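Local coordinates for malonyl CoA-acyl carrier protein transacylase (Mycobacterium tuberculosis, PDB 2QC3) that transfers the malonyl group from malonyl-CoA to holo acyl carrier protein, supplying malonyl-ACP for fatty acid biosynthesis, at residues D85-G90 with T219-S224. Sequence-based numbering, arbitrary orientation.
Sequences DVIVAG and TATLLS
Ile-87 reaches across to Thr-221 and Leu-223, its CG1 meeting CG2 of Thr-221 at 3.7 Å and its CD1 continuing on to the Leu-223 branch point. CG1 stands anti to the backbone N (chi1 -163°), which carries the ethyl arm over the neighbouring strand while CG2 takes the place between N and the carbonyl carbon. The Ile-87 and Leu-223 side chains cross at nearly a right angle, and the approach of CD1 to Leu-223 CG, 3.3 Å, is tighter than ordinary van der Waals contact. Further along, the CB atoms of Ala-89 and Leu-223 meet at 4.1 Å.

The opposite face of the sheet carries Val-88 and Leu-222, whose side chains run at a slant to one another, with Leu-222 CD1 4.0 Å from Val-88 CB. Ala-220 directs its methyl toward 85-90, where it meets CG2 of Val-86 at 3.8 Å and, more loosely, CG2 of Val-88.

Between these two layers Val-88 pairs in parallel with Leu-222 and grips the chain on either side of it: its N donates to Thr-221 O (2.7 Å) and its O accepts from Leu-223 N (3.0 Å), both bonds almost straight. Beyond this short ladder water takes over. One molecule links Val-86 O to Thr-221 N, and another bridges Gly-90 N and Leu-223 O.

Strand 221-222 thus forms an edge of the five-stranded parallel sheet, while 86-90 is bonded on its other side to strand 2-7. Helix 251-260 covers the Ile-87 and Leu-223 face, and helix 94-101 the Val-88 and Leu-222 face. Strand 86-90 leads into the latter helix through a turn consistent with a GxSxG nucleophile elbow, which bears the probable active-site Ser-92.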
loop_
_atom_site.group_PDB
_atom_site.type_symbol
_atom_site.label_atom_id
_atom_site.label_comp_id
_atom_site.label_asym_id
_atom_site.label_seq_id
_atom_site.Cartn_x
_atom_site.Cartn_y
_atom_site.Cartn_z
ATOM N N ASP A 85 4.930 21.910 -1.370
ATOM C CA ASP A 85 5.564 20.915 -0.515
ATOM C C ASP A 85 4.631 19.763 -0.201
ATOM O O ASP A 85 3.443 19.954 0.074
ATOM C CB ASP A 85 6.058 21.540 0.786
ATOM C CG ASP A 85 7.400 22.216 0.627
ATOM O OD1 ASP A 85 7.425 23.444 0.407
ATOM O OD2 ASP A 85 8.428 21.511 0.705
ATOM N N VAL A 86 5.179 18.558 -0.243
ATOM C CA VAL A 86 4.390 17.375 0.027
ATOM C C VAL A 86 5.061 16.431 1.020
ATOM O O VAL A 86 6.256 16.531 1.295
ATOM C CB VAL A 86 4.121 16.593 -1.275
ATOM C CG1 VAL A 86 3.448 17.491 -2.299
ATOM C CG2 VAL A 86 5.433 16.034 -1.826
ATOM N N ILE A 87 4.266 15.525 1.568
ATOM C CA ILE A 87 4.757 14.514 2.489
ATOM C C ILE A 87 4.127 13.264 1.871
ATOM O O ILE A 87 2.927 13.248 1.594
ATOM C CB ILE A 87 4.255 14.775 3.937
ATOM C CG1 ILE A 87 5.096 13.984 4.941
ATOM C CG2 ILE A 87 2.782 14.441 4.064
ATOM C CD1 ILE A 87 5.125 12.508 4.702
ATOM N N VAL A 88 4.938 12.244 1.608
ATOM C CA VAL A 88 4.444 11.025 0.969
ATOM C C VAL A 88 4.378 9.828 1.903
ATOM O O VAL A 88 5.229 9.654 2.773
ATOM C CB VAL A 88 5.338 10.645 -0.243
ATOM C CG1 VAL A 88 4.651 9.598 -1.111
ATOM C CG2 VAL A 88 5.667 11.881 -1.056
ATOM N N ALA A 89 3.360 8.995 1.709
ATOM C CA ALA A 89 3.193 7.789 2.515
ATOM C C ALA A 89 2.329 6.772 1.776
ATOM O O ALA A 89 1.373 7.148 1.088
ATOM C CB ALA A 89 2.560 8.131 3.858
ATOM N N GLY A 90 2.669 5.492 1.909
ATOM C CA GLY A 90 1.891 4.458 1.266
ATOM C C GLY A 90 1.600 3.340 2.251
ATOM O O GLY A 90 2.301 3.151 3.229
ATOM N N THR A 219 13.083 12.870 -2.810
ATOM C CA THR A 219 12.968 14.287 -3.127
ATOM C C THR A 219 11.913 14.935 -2.239
ATOM O O THR A 219 11.693 16.143 -2.298
ATOM C CB THR A 219 12.567 14.499 -4.604
ATOM O OG1 THR A 219 11.260 13.958 -4.835
ATOM C CG2 THR A 219 13.563 13.810 -5.526
ATOM N N ALA A 220 11.254 14.124 -1.421
ATOM C CA ALA A 220 10.226 14.631 -0.525
ATOM C C ALA A 220 10.230 13.834 0.767
ATOM O O ALA A 220 10.843 12.771 0.842
ATOM C CB ALA A 220 8.860 14.536 -1.190
ATOM N N THR A 221 9.563 14.359 1.790
ATOM C CA THR A 221 9.474 13.657 3.067
ATOM C C THR A 221 8.725 12.353 2.787
ATOM O O THR A 221 7.559 12.363 2.386
ATOM C CB THR A 221 8.683 14.474 4.101
ATOM O OG1 THR A 221 9.260 15.781 4.214
ATOM C CG2 THR A 221 8.711 13.787 5.459
ATOM N N LEU A 222 9.411 11.237 2.985
ATOM C CA LEU A 222 8.836 9.921 2.736
ATOM C C LEU A 222 8.745 9.131 4.033
ATOM O O LEU A 222 9.764 8.825 4.660
ATOM C CB LEU A 222 9.707 9.167 1.721
ATOM C CG LEU A 222 9.326 7.745 1.279
ATOM C CD1 LEU A 222 8.001 7.745 0.510
ATOM C CD2 LEU A 222 10.428 7.203 0.397
ATOM N N LEU A 223 7.521 8.810 4.436
ATOM C CA LEU A 223 7.287 8.046 5.660
ATOM C C LEU A 223 7.333 6.547 5.385
ATOM O O LEU A 223 7.175 6.114 4.244
ATOM C CB LEU A 223 5.927 8.406 6.258
ATOM C CG LEU A 223 5.735 9.884 6.592
ATOM C CD1 LEU A 223 4.399 10.072 7.303
ATOM C CD2 LEU A 223 6.888 10.355 7.476
ATOM N N SER A 224 7.548 5.767 6.442
ATOM C CA SER A 224 7.616 4.319 6.333
ATOM C C SER A 224 6.619 3.640 7.269
ATOM O O SER A 224 6.402 4.094 8.392
ATOM C CB SER A 224 9.034 3.831 6.664
ATOM O OG SER A 224 9.091 2.415 6.677
HETATM O O HOH W 1 8.847 17.418 1.533
HETATM O O HOH W 2 5.111 4.730 2.963
#